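Local coordinates for protein phthiocerol synthesis polyketide synthase type I PpsC (Mycobacterium tuberculosis, PDB 7AHB) that probably selects an extender unit and loads it onto the acyl carrier protein, through its acyltransferase domain, during phthiocerol polyketide assembly, at residues His240-Met251 / Trp290-Val298; Phe300-Ala309 / Ser326-Tyr335. All coordinates share one frame; numbering follows the deposited sequence.

In the fold
From the N terminus, both contacts come late, after the parallel sheet has received strands 49-53 and 133-136 and the small antiparallel sheet is complete. Interaction 1 joins His-240 to Met-251 with Trp-290 to Val-298, closing a loop of 38 residues that includes strand 267-269, an outermost strand of the parallel sheet. Two residues later, Phe-300 opens interaction 2, which closes a 16-residue loop holding strand 313-316 by packing helix 300-308 on helix 324-334. Interactions 1 and 2 run in series, neither nested nor crossed, their centres about 25 Å apart. The first ties the helical part beside Ser-138 to strand 197-201 of the small sheet; the second packs a helix pair onto the parallel sheet.

Interaction 1. Residues His240-Met251 / Trp290-Val298; sequences HNPAMDALQPAM and WATNMRNPV
His-240 grips the C-terminal end of helix 287-295 through both backbone and ring. Its N donates to Met-294 O (2.8 Å), its O accepts from Ser-197 OG, and ND1 donates to Asn-296 O (2.9 Å), nearly along the C=O axis, the oxygen lying 26° out of the imidazole plane. NE2 meets Ser-138 OG, consistent with the Ser-His dyad of acyltransferases, Ser-138 sitting in a GxSxG motif. These two ring-nitrogen bonds, with Val-298 CG2 over one face of the His-240 ring, 3.4 Å from its centroid, hold its rotation.

Arg-295 bends at chi2 (67°), which brings NE to Asp-245 OD1 on its syn side, a 2.9 Å salt bridge; the guanidinium lies flat over the Asn-241/Pro-242 peptide. Asn-241 OD1 accepts from Ala-243 N in an Asx turn. Gln-248 NE2 gives Ala-291 O a straight bond of 3.0 Å from above the carbonyl plane and also donates to a water that bonds weakly to Asn-296 OD1. Met-294 SD touches Met-251 CG at 3.7 Å, and its CE touches both Met-244 SD and Leu-247 CD1.

Leu-247, Met-251 and Met-294 also pack on helix 153-167 and Trp-290 on helix 141-147, whereas Val-298 hydrogen-bonds through its backbone to strand 197-201.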
loop_
_atom_site.group_PDB
_atom_site.type_symbol
_atom_site.label_atom_id
_atom_site.label_comp_id
_atom_site.label_asym_id
_atom_site.label_seq_id
_atom_site.Cartn_x
_atom_site.Cartn_y
_atom_site.Cartn_z
ATOM N N HIS A 240 -6.150 11.689 0.791
ATOM C CA HIS A 240 -7.248 11.441 -0.146
ATOM C C HIS A 240 -8.475 12.270 0.233
ATOM O O HIS A 240 -9.597 11.763 0.320
ATOM C CB HIS A 240 -7.566 9.946 -0.195
ATOM C CG HIS A 240 -6.343 9.091 -0.285
ATOM N ND1 HIS A 240 -5.467 9.159 -1.348
ATOM C CD2 HIS A 240 -5.807 8.207 0.588
ATOM C CE1 HIS A 240 -4.450 8.347 -1.128
ATOM N NE2 HIS A 240 -4.648 7.731 0.022
ATOM N N ASN A 241 -8.245 13.566 0.435
ATOM C CA ASN A 241 -9.214 14.483 1.005
ATOM C C ASN A 241 -8.795 15.884 0.607
ATOM O O ASN A 241 -7.610 16.101 0.301
ATOM C CB ASN A 241 -9.236 14.322 2.534
ATOM C CG ASN A 241 -10.162 15.315 3.226
ATOM O OD1 ASN A 241 -9.823 16.472 3.388
ATOM N ND2 ASN A 241 -11.314 14.853 3.658
ATOM N N PRO A 242 -9.739 16.841 0.559
ATOM C CA PRO A 242 -9.376 18.247 0.300
ATOM C C PRO A 242 -8.226 18.776 1.122
ATOM O O PRO A 242 -7.502 19.676 0.668
ATOM C CB PRO A 242 -10.682 18.998 0.643
ATOM C CG PRO A 242 -11.780 18.025 0.320
ATOM C CD PRO A 242 -11.206 16.620 0.458
ATOM N N ALA A 243 -8.074 18.291 2.351
ATOM C CA ALA A 243 -6.990 18.756 3.200
ATOM C C ALA A 243 -5.644 18.701 2.480
ATOM O O ALA A 243 -4.723 19.453 2.824
ATOM C CB ALA A 243 -6.931 17.913 4.480
ATOM N N MET A 244 -5.509 17.820 1.494
ATOM C CA MET A 244 -4.211 17.618 0.845
ATOM C C MET A 244 -3.905 18.667 -0.216
ATOM O O MET A 244 -2.739 18.778 -0.634
ATOM C CB MET A 244 -4.127 16.218 0.216
ATOM C CG MET A 244 -4.225 15.094 1.202
ATOM S SD MET A 244 -2.849 14.972 2.351
ATOM C CE MET A 244 -3.414 15.890 3.766
ATOM N N ASP A 245 -4.914 19.426 -0.666
ATOM C CA ASP A 245 -4.657 20.539 -1.573
ATOM C C ASP A 245 -3.537 21.419 -1.044
ATOM O O ASP A 245 -2.689 21.895 -1.804
ATOM C CB ASP A 245 -5.912 21.396 -1.764
ATOM C CG ASP A 245 -7.121 20.586 -2.207
ATOM O OD1 ASP A 245 -6.936 19.482 -2.770
ATOM O OD2 ASP A 245 -8.249 21.066 -1.969
ATOM N N ALA A 246 -3.534 21.655 0.265
ATOM C CA ALA A 246 -2.543 22.549 0.847
ATOM C C ALA A 246 -1.122 22.100 0.541
ATOM O O ALA A 246 -0.215 22.937 0.476
ATOM C CB ALA A 246 -2.757 22.647 2.356
ATOM N N LEU A 247 -0.915 20.798 0.341
ATOM C CA LEU A 247 0.427 20.240 0.238
ATOM C C LEU A 247 0.901 20.071 -1.200
ATOM O O LEU A 247 2.096 19.844 -1.423
ATOM C CB LEU A 247 0.507 18.880 0.946
ATOM C CG LEU A 247 0.143 18.849 2.432
ATOM C CD1 LEU A 247 0.380 17.459 2.974
ATOM C CD2 LEU A 247 0.958 19.899 3.184
ATOM N N GLN A 248 0.020 20.192 -2.170
ATOM C CA GLN A 248 0.390 19.848 -3.537
ATOM C C GLN A 248 1.420 20.800 -4.121
ATOM O O GLN A 248 2.358 20.337 -4.787
ATOM C CB GLN A 248 -0.862 19.791 -4.410
ATOM C CG GLN A 248 -1.820 18.659 -4.033
ATOM C CD GLN A 248 -3.027 18.590 -4.953
ATOM O OE1 GLN A 248 -3.739 19.584 -5.154
ATOM N NE2 GLN A 248 -3.261 17.411 -5.522
ATOM N N PRO A 249 1.327 22.109 -3.880
ATOM C CA PRO A 249 2.368 22.995 -4.436
ATOM C C PRO A 249 3.753 22.672 -3.924
ATOM O O PRO A 249 4.720 22.685 -4.697
ATOM C CB PRO A 249 1.916 24.396 -4.012
ATOM C CG PRO A 249 0.394 24.250 -3.794
ATOM C CD PRO A 249 0.226 22.861 -3.237
ATOM N N ALA A 250 3.878 22.367 -2.633
ATOM C CA ALA A 250 5.191 22.031 -2.092
ATOM C C ALA A 250 5.679 20.712 -2.658
ATOM O O ALA A 250 6.871 20.566 -2.945
ATOM C CB ALA A 250 5.151 21.967 -0.567
ATOM N N MET A 251 4.772 19.748 -2.838
ATOM C CA MET A 251 5.133 18.498 -3.510
ATOM C C MET A 251 5.730 18.761 -4.891
ATOM O O MET A 251 6.787 18.228 -5.232
ATOM C CB MET A 251 3.918 17.580 -3.651
ATOM C CG MET A 251 3.520 16.891 -2.391
ATOM S SD MET A 251 4.540 15.465 -2.041
ATOM C CE MET A 251 3.944 14.296 -3.236
ATOM N N TRP A 290 2.527 12.250 -7.990
ATOM C CA TRP A 290 2.532 11.995 -6.551
ATOM C C TRP A 290 1.706 13.026 -5.784
ATOM O O TRP A 290 1.056 12.682 -4.791
ATOM C CB TRP A 290 3.985 11.917 -6.074
ATOM C CG TRP A 290 4.698 10.813 -6.786
ATOM C CD1 TRP A 290 5.785 10.933 -7.613
ATOM C CD2 TRP A 290 4.328 9.424 -6.807
ATOM N NE1 TRP A 290 6.136 9.696 -8.123
ATOM C CE2 TRP A 290 5.245 8.760 -7.659
ATOM C CE3 TRP A 290 3.309 8.678 -6.190
ATOM C CZ2 TRP A 290 5.177 7.397 -7.906
ATOM C CZ3 TRP A 290 3.238 7.323 -6.438
ATOM C CH2 TRP A 290 4.189 6.690 -7.283
ATOM N N ALA A 291 1.702 14.282 -6.219
ATOM C CA ALA A 291 0.799 15.262 -5.617
ATOM C C ALA A 291 -0.656 14.873 -5.846
ATOM O O ALA A 291 -1.515 15.089 -4.979
ATOM C CB ALA A 291 1.076 16.646 -6.194
ATOM N N THR A 292 -0.951 14.306 -7.023
ATOM C CA THR A 292 -2.302 13.868 -7.336
ATOM C C THR A 292 -2.668 12.603 -6.578
ATOM O O THR A 292 -3.797 12.483 -6.084
ATOM C CB THR A 292 -2.441 13.651 -8.848
ATOM O OG1 THR A 292 -2.188 14.895 -9.514
ATOM C CG2 THR A 292 -3.815 13.143 -9.177
ATOM N N ASN A 293 -1.732 11.652 -6.483
ATOM C CA ASN A 293 -1.992 10.395 -5.781
ATOM C C ASN A 293 -2.375 10.611 -4.310
ATOM O O ASN A 293 -3.228 9.901 -3.769
ATOM C CB ASN A 293 -0.756 9.500 -5.886
ATOM C CG ASN A 293 -0.768 8.351 -4.896
ATOM O OD1 ASN A 293 -0.082 8.388 -3.849
ATOM N ND2 ASN A 293 -1.545 7.307 -5.220
ATOM N N MET A 294 -1.766 11.574 -3.641
ATOM C CA MET A 294 -2.079 11.756 -2.215
ATOM C C MET A 294 -3.414 12.457 -1.990
ATOM O O MET A 294 -3.957 12.380 -0.879
ATOM C CB MET A 294 -0.987 12.550 -1.509
ATOM C CG MET A 294 -0.912 13.999 -1.913
ATOM S SD MET A 294 0.645 14.809 -1.401
ATOM C CE MET A 294 0.537 14.764 0.362
ATOM N N ARG A 295 -3.968 13.098 -3.024
ATOM C CA ARG A 295 -5.221 13.834 -2.924
ATOM C C ARG A 295 -6.404 13.055 -3.459
ATOM O O ARG A 295 -7.472 13.090 -2.850
ATOM C CB ARG A 295 -5.111 15.159 -3.679
ATOM C CG ARG A 295 -6.425 15.859 -3.940
ATOM C CD ARG A 295 -7.069 16.342 -2.650
ATOM N NE ARG A 295 -8.384 16.976 -2.840
ATOM C CZ ARG A 295 -9.549 16.321 -2.790
ATOM N NH1 ARG A 295 -9.602 14.997 -2.576
ATOM N NH2 ARG A 295 -10.673 16.986 -2.962
ATOM N N ASN A 296 -6.241 12.382 -4.601
ATOM C CA ASN A 296 -7.344 11.679 -5.233
ATOM C C ASN A 296 -7.788 10.485 -4.395
ATOM O O ASN A 296 -6.979 9.894 -3.656
ATOM C CB ASN A 296 -6.933 11.189 -6.627
ATOM C CG ASN A 296 -7.067 12.266 -7.681
ATOM O OD1 ASN A 296 -7.269 13.433 -7.357
ATOM N ND2 ASN A 296 -6.940 11.881 -8.953
ATOM N N PRO A 297 -9.070 10.104 -4.502
ATOM C CA PRO A 297 -9.509 8.847 -3.882
ATOM C C PRO A 297 -8.802 7.664 -4.525
ATOM O O PRO A 297 -8.376 7.729 -5.683
ATOM C CB PRO A 297 -11.017 8.819 -4.143
ATOM C CG PRO A 297 -11.195 9.652 -5.356
ATOM C CD PRO A 297 -10.158 10.754 -5.271
ATOM N N VAL A 298 -8.666 6.592 -3.746
ATOM C CA VAL A 298 -7.887 5.419 -4.129
ATOM C C VAL A 298 -8.817 4.438 -4.831
ATOM O O VAL A 298 -9.747 3.916 -4.218
ATOM C CB VAL A 298 -7.230 4.758 -2.907
ATOM C CG1 VAL A 298 -6.485 3.480 -3.344
ATOM C CG2 VAL A 298 -6.292 5.715 -2.190
HETATM O O HOH W 1 -5.561 16.278 -7.351
HETATM O O HOH W 2 -4.158 17.066 -8.793
#

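Interaction 2. Residues Phe300-Ala309 / Ser326-Tyr335; sequences FHQAIAHAGA and SISDTLRASY. With SCN (thiocyanate ion), chain N.
Helices 300-308 and 326-334 cross at -56° with their axes 9.0 Å apart at closest approach, and the CA atoms of Ala-305 and Thr-330 come within 6.2 Å of each other. Thr-330 points both branches at helix 300-308. CG2, anti to the backbone N, rests 3.6 Å from Ile-304 CG2 and also meets His-301 O, Ala-305 N and Ala-305 CB, while Thr-330 OG1 lies by the imidazole of His-301, 3.7 Å from its CD2.

To one side of this centre the packing is apolar. Ile-327 CG1 approaches Phe-300 CZ at 3.7 Å and also touches Ile-304 CD1, the two isoleucines crossing at about a right angle. Ile-304 CG1 in turn lies over a face of the Phe-300 ring, and Phe-300 stands edge-to-face with His-137. Ile-304, Ile-327 and Leu-331 all reach Phe-314 of strand 313-316, so the pair is seated on the parallel sheet.

Toward the C-terminal ends, Gly-308 carries no side chain, and Leu-331 CD2 comes within 3.8 Å of its CA. The Tyr-335 ring is sandwiched, with Gly-308 O over the centre of one face and Ser-334 CB over the other. Its OH donates to Ala-305 O at 2.7 Å, tilted 24° from the carbonyl plane. At the far end, Ser-326 OG donates to the nitrogen of a thiocyanate ion at 2.6 Å; the ion probably comes from the crystallisation liquor.

Chemically, the interface is mostly apolar and aromatic packing, with one hydrogen bond across it. That bond uses a carbonyl near the end of helix 300-308, so it ties the Tyr-335 ring to the last turns of this helix while close apolar fit holds the middle of the pair.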
loop_
_atom_site.group_PDB
_atom_site.type_symbol
_atom_site.label_atom_id
_atom_site.label_comp_id
_atom_site.label_asym_id
_atom_site.label_seq_id
_atom_site.Cartn_x
_atom_site.Cartn_y
_atom_site.Cartn_z
ATOM N N PHE A 300 -9.037 1.365 -5.525
ATOM C CA PHE A 300 -8.490 0.044 -5.230
ATOM C C PHE A 300 -9.416 -1.047 -5.731
ATOM O O PHE A 300 -8.967 -1.995 -6.362
ATOM C CB PHE A 300 -8.234 -0.128 -3.724
ATOM C CG PHE A 300 -7.581 -1.428 -3.372
ATOM C CD1 PHE A 300 -6.295 -1.713 -3.806
ATOM C CD2 PHE A 300 -8.243 -2.370 -2.633
ATOM C CE1 PHE A 300 -5.697 -2.917 -3.501
ATOM C CE2 PHE A 300 -7.651 -3.579 -2.325
ATOM C CZ PHE A 300 -6.379 -3.853 -2.757
ATOM N N HIS A 301 -10.708 -0.950 -5.401
ATOM C CA HIS A 301 -11.722 -1.863 -5.922
ATOM C C HIS A 301 -11.596 -2.026 -7.434
ATOM O O HIS A 301 -11.533 -3.150 -7.948
ATOM C CB HIS A 301 -13.098 -1.323 -5.498
ATOM C CG HIS A 301 -14.257 -1.882 -6.254
ATOM N ND1 HIS A 301 -15.485 -1.261 -6.262
ATOM C CD2 HIS A 301 -14.394 -2.999 -7.006
ATOM C CE1 HIS A 301 -16.330 -1.971 -6.990
ATOM N NE2 HIS A 301 -15.691 -3.026 -7.459
ATOM N N GLN A 302 -11.508 -0.912 -8.158
ATOM C CA GLN A 302 -11.515 -0.979 -9.617
ATOM C C GLN A 302 -10.206 -1.549 -10.156
ATOM O O GLN A 302 -10.195 -2.290 -11.143
ATOM C CB GLN A 302 -11.788 0.417 -10.184
ATOM C CG GLN A 302 -13.135 1.026 -9.749
ATOM C CD GLN A 302 -13.070 1.955 -8.499
ATOM O OE1 GLN A 302 -12.158 1.868 -7.667
ATOM N NE2 GLN A 302 -14.066 2.854 -8.382
ATOM N N ALA A 303 -9.090 -1.224 -9.521
ATOM C CA ALA A 303 -7.807 -1.778 -9.957
ATOM C C ALA A 303 -7.755 -3.295 -9.775
ATOM O O ALA A 303 -7.283 -4.024 -10.662
ATOM C CB ALA A 303 -6.660 -1.109 -9.189
ATOM N N ILE A 304 -8.255 -3.797 -8.646
ATOM C CA ILE A 304 -8.260 -5.243 -8.429
ATOM C C ILE A 304 -9.169 -5.927 -9.449
ATOM O O ILE A 304 -8.812 -6.947 -10.045
ATOM C CB ILE A 304 -8.680 -5.573 -6.984
ATOM C CG1 ILE A 304 -7.589 -5.123 -5.985
ATOM C CG2 ILE A 304 -8.971 -7.062 -6.842
ATOM C CD1 ILE A 304 -6.279 -5.865 -6.132
ATOM N N ALA A 305 -10.367 -5.384 -9.647
ATOM C CA ALA A 305 -11.291 -5.945 -10.628
ATOM C C ALA A 305 -10.631 -6.040 -12.001
ATOM O O ALA A 305 -10.695 -7.078 -12.670
ATOM C CB ALA A 305 -12.566 -5.091 -10.689
ATOM N N HIS A 306 -9.993 -4.957 -12.434
ATOM C CA HIS A 306 -9.307 -4.967 -13.722
ATOM C C HIS A 306 -8.274 -6.081 -13.773
ATOM O O HIS A 306 -8.187 -6.816 -14.763
ATOM C CB HIS A 306 -8.639 -3.605 -13.972
ATOM C CG HIS A 306 -8.302 -3.350 -15.412
ATOM N ND1 HIS A 306 -7.200 -3.909 -16.034
ATOM C CD2 HIS A 306 -8.927 -2.605 -16.355
ATOM C CE1 HIS A 306 -7.178 -3.536 -17.303
ATOM N NE2 HIS A 306 -8.217 -2.750 -17.524
ATOM N N ALA A 307 -7.507 -6.230 -12.697
ATOM C CA ALA A 307 -6.388 -7.154 -12.655
ATOM C C ALA A 307 -6.840 -8.601 -12.599
ATOM O O ALA A 307 -6.138 -9.485 -13.104
ATOM C CB ALA A 307 -5.504 -6.852 -11.428
ATOM N N GLY A 308 -7.982 -8.869 -11.981
ATOM C CA GLY A 308 -8.455 -10.236 -11.894
ATOM C C GLY A 308 -9.047 -10.783 -13.191
ATOM O O GLY A 308 -9.367 -11.974 -13.267
ATOM N N ALA A 309 -9.201 -9.943 -14.209
ATOM C CA ALA A 309 -9.668 -10.451 -15.492
ATOM C C ALA A 309 -8.766 -11.582 -15.978
ATOM O O ALA A 309 -9.246 -12.640 -16.394
ATOM C CB ALA A 309 -9.725 -9.317 -16.517
ATOM N N SER A 326 -10.591 -7.562 1.278
ATOM C CA SER A 326 -11.161 -6.665 0.273
ATOM C C SER A 326 -10.863 -7.158 -1.134
ATOM O O SER A 326 -11.715 -7.065 -2.031
ATOM C CB SER A 326 -10.614 -5.244 0.452
ATOM O OG SER A 326 -11.045 -4.698 1.687
ATOM N N ILE A 327 -9.648 -7.668 -1.356
ATOM C CA ILE A 327 -9.320 -8.255 -2.652
ATOM C C ILE A 327 -10.295 -9.381 -2.976
ATOM O O ILE A 327 -10.911 -9.423 -4.050
ATOM C CB ILE A 327 -7.857 -8.746 -2.658
ATOM C CG1 ILE A 327 -6.907 -7.549 -2.610
ATOM C CG2 ILE A 327 -7.585 -9.604 -3.893
ATOM C CD1 ILE A 327 -5.470 -7.904 -2.323
ATOM N N SER A 328 -10.451 -10.319 -2.049
ATOM C CA SER A 328 -11.357 -11.433 -2.295
ATOM C C SER A 328 -12.787 -10.950 -2.519
ATOM O O SER A 328 -13.496 -11.472 -3.391
ATOM C CB SER A 328 -11.299 -12.414 -1.128
ATOM O OG SER A 328 -10.026 -13.048 -1.086
ATOM N N ASP A 329 -13.237 -9.957 -1.742
ATOM C CA ASP A 329 -14.583 -9.433 -1.962
ATOM C C ASP A 329 -14.748 -8.918 -3.391
ATOM O O ASP A 329 -15.758 -9.195 -4.048
ATOM C CB ASP A 329 -14.891 -8.323 -0.969
ATOM C CG ASP A 329 -15.267 -8.861 0.403
ATOM O OD1 ASP A 329 -15.476 -10.097 0.529
ATOM O OD2 ASP A 329 -15.341 -8.048 1.346
ATOM N N THR A 330 -13.760 -8.168 -3.888
ATOM C CA THR A 330 -13.840 -7.648 -5.250
ATOM C C THR A 330 -13.850 -8.779 -6.265
ATOM O O THR A 330 -14.688 -8.810 -7.167
ATOM C CB THR A 330 -12.674 -6.700 -5.508
ATOM O OG1 THR A 330 -12.898 -5.498 -4.780
ATOM C CG2 THR A 330 -12.529 -6.386 -6.994
ATOM N N LEU A 331 -12.923 -9.724 -6.126
ATOM C CA LEU A 331 -12.827 -10.808 -7.101
ATOM C C LEU A 331 -14.099 -11.645 -7.112
ATOM O O LEU A 331 -14.554 -12.090 -8.178
ATOM C CB LEU A 331 -11.610 -11.681 -6.792
ATOM C CG LEU A 331 -10.263 -10.986 -6.939
ATOM C CD1 LEU A 331 -9.139 -11.878 -6.453
ATOM C CD2 LEU A 331 -10.018 -10.581 -8.395
ATOM N N ARG A 332 -14.688 -11.868 -5.930
ATOM C CA ARG A 332 -15.900 -12.677 -5.838
ATOM C C ARG A 332 -17.065 -12.027 -6.578
ATOM O O ARG A 332 -17.983 -12.723 -7.019
ATOM C CB ARG A 332 -16.253 -12.891 -4.365
ATOM C CG ARG A 332 -16.913 -14.209 -4.044
ATOM C CD ARG A 332 -17.234 -14.315 -2.537
ATOM N NE ARG A 332 -16.127 -13.847 -1.723
ATOM C CZ ARG A 332 -15.330 -14.631 -1.004
ATOM N NH1 ARG A 332 -15.528 -15.951 -0.971
ATOM N NH2 ARG A 332 -14.343 -14.083 -0.300
ATOM N N ALA A 333 -17.049 -10.703 -6.725
ATOM C CA ALA A 333 -18.152 -10.011 -7.373
ATOM C C ALA A 333 -18.150 -10.175 -8.883
ATOM O O ALA A 333 -19.194 -9.993 -9.502
ATOM C CB ALA A 333 -18.109 -8.516 -7.034
ATOM N N SER A 334 -17.009 -10.522 -9.482
ATOM C CA SER A 334 -16.892 -10.630 -10.924
ATOM C C SER A 334 -16.436 -11.990 -11.411
ATOM O O SER A 334 -16.695 -12.316 -12.579
ATOM C CB SER A 334 -15.889 -9.594 -11.460
ATOM O OG SER A 334 -16.391 -8.277 -11.384
ATOM N N TYR A 335 -15.756 -12.785 -10.573
ATOM C CA TYR A 335 -15.098 -14.003 -11.034
ATOM C C TYR A 335 -15.408 -15.193 -10.128
ATOM O O TYR A 335 -16.036 -15.061 -9.075
ATOM C CB TYR A 335 -13.587 -13.791 -11.121
ATOM C CG TYR A 335 -13.205 -12.519 -11.842
ATOM C CD1 TYR A 335 -13.500 -12.355 -13.202
ATOM C CD2 TYR A 335 -12.556 -11.472 -11.174
ATOM C CE1 TYR A 335 -13.154 -11.198 -13.865
ATOM C CE2 TYR A 335 -12.213 -10.312 -11.842
ATOM C CZ TYR A 335 -12.524 -10.188 -13.206
ATOM O OH TYR A 335 -12.180 -9.034 -13.881
HETATM S S SCN N . -8.691 0.060 2.365
HETATM C C SCN N . -9.206 -1.675 2.437
HETATM N N SCN N . -9.523 -2.764 2.488
#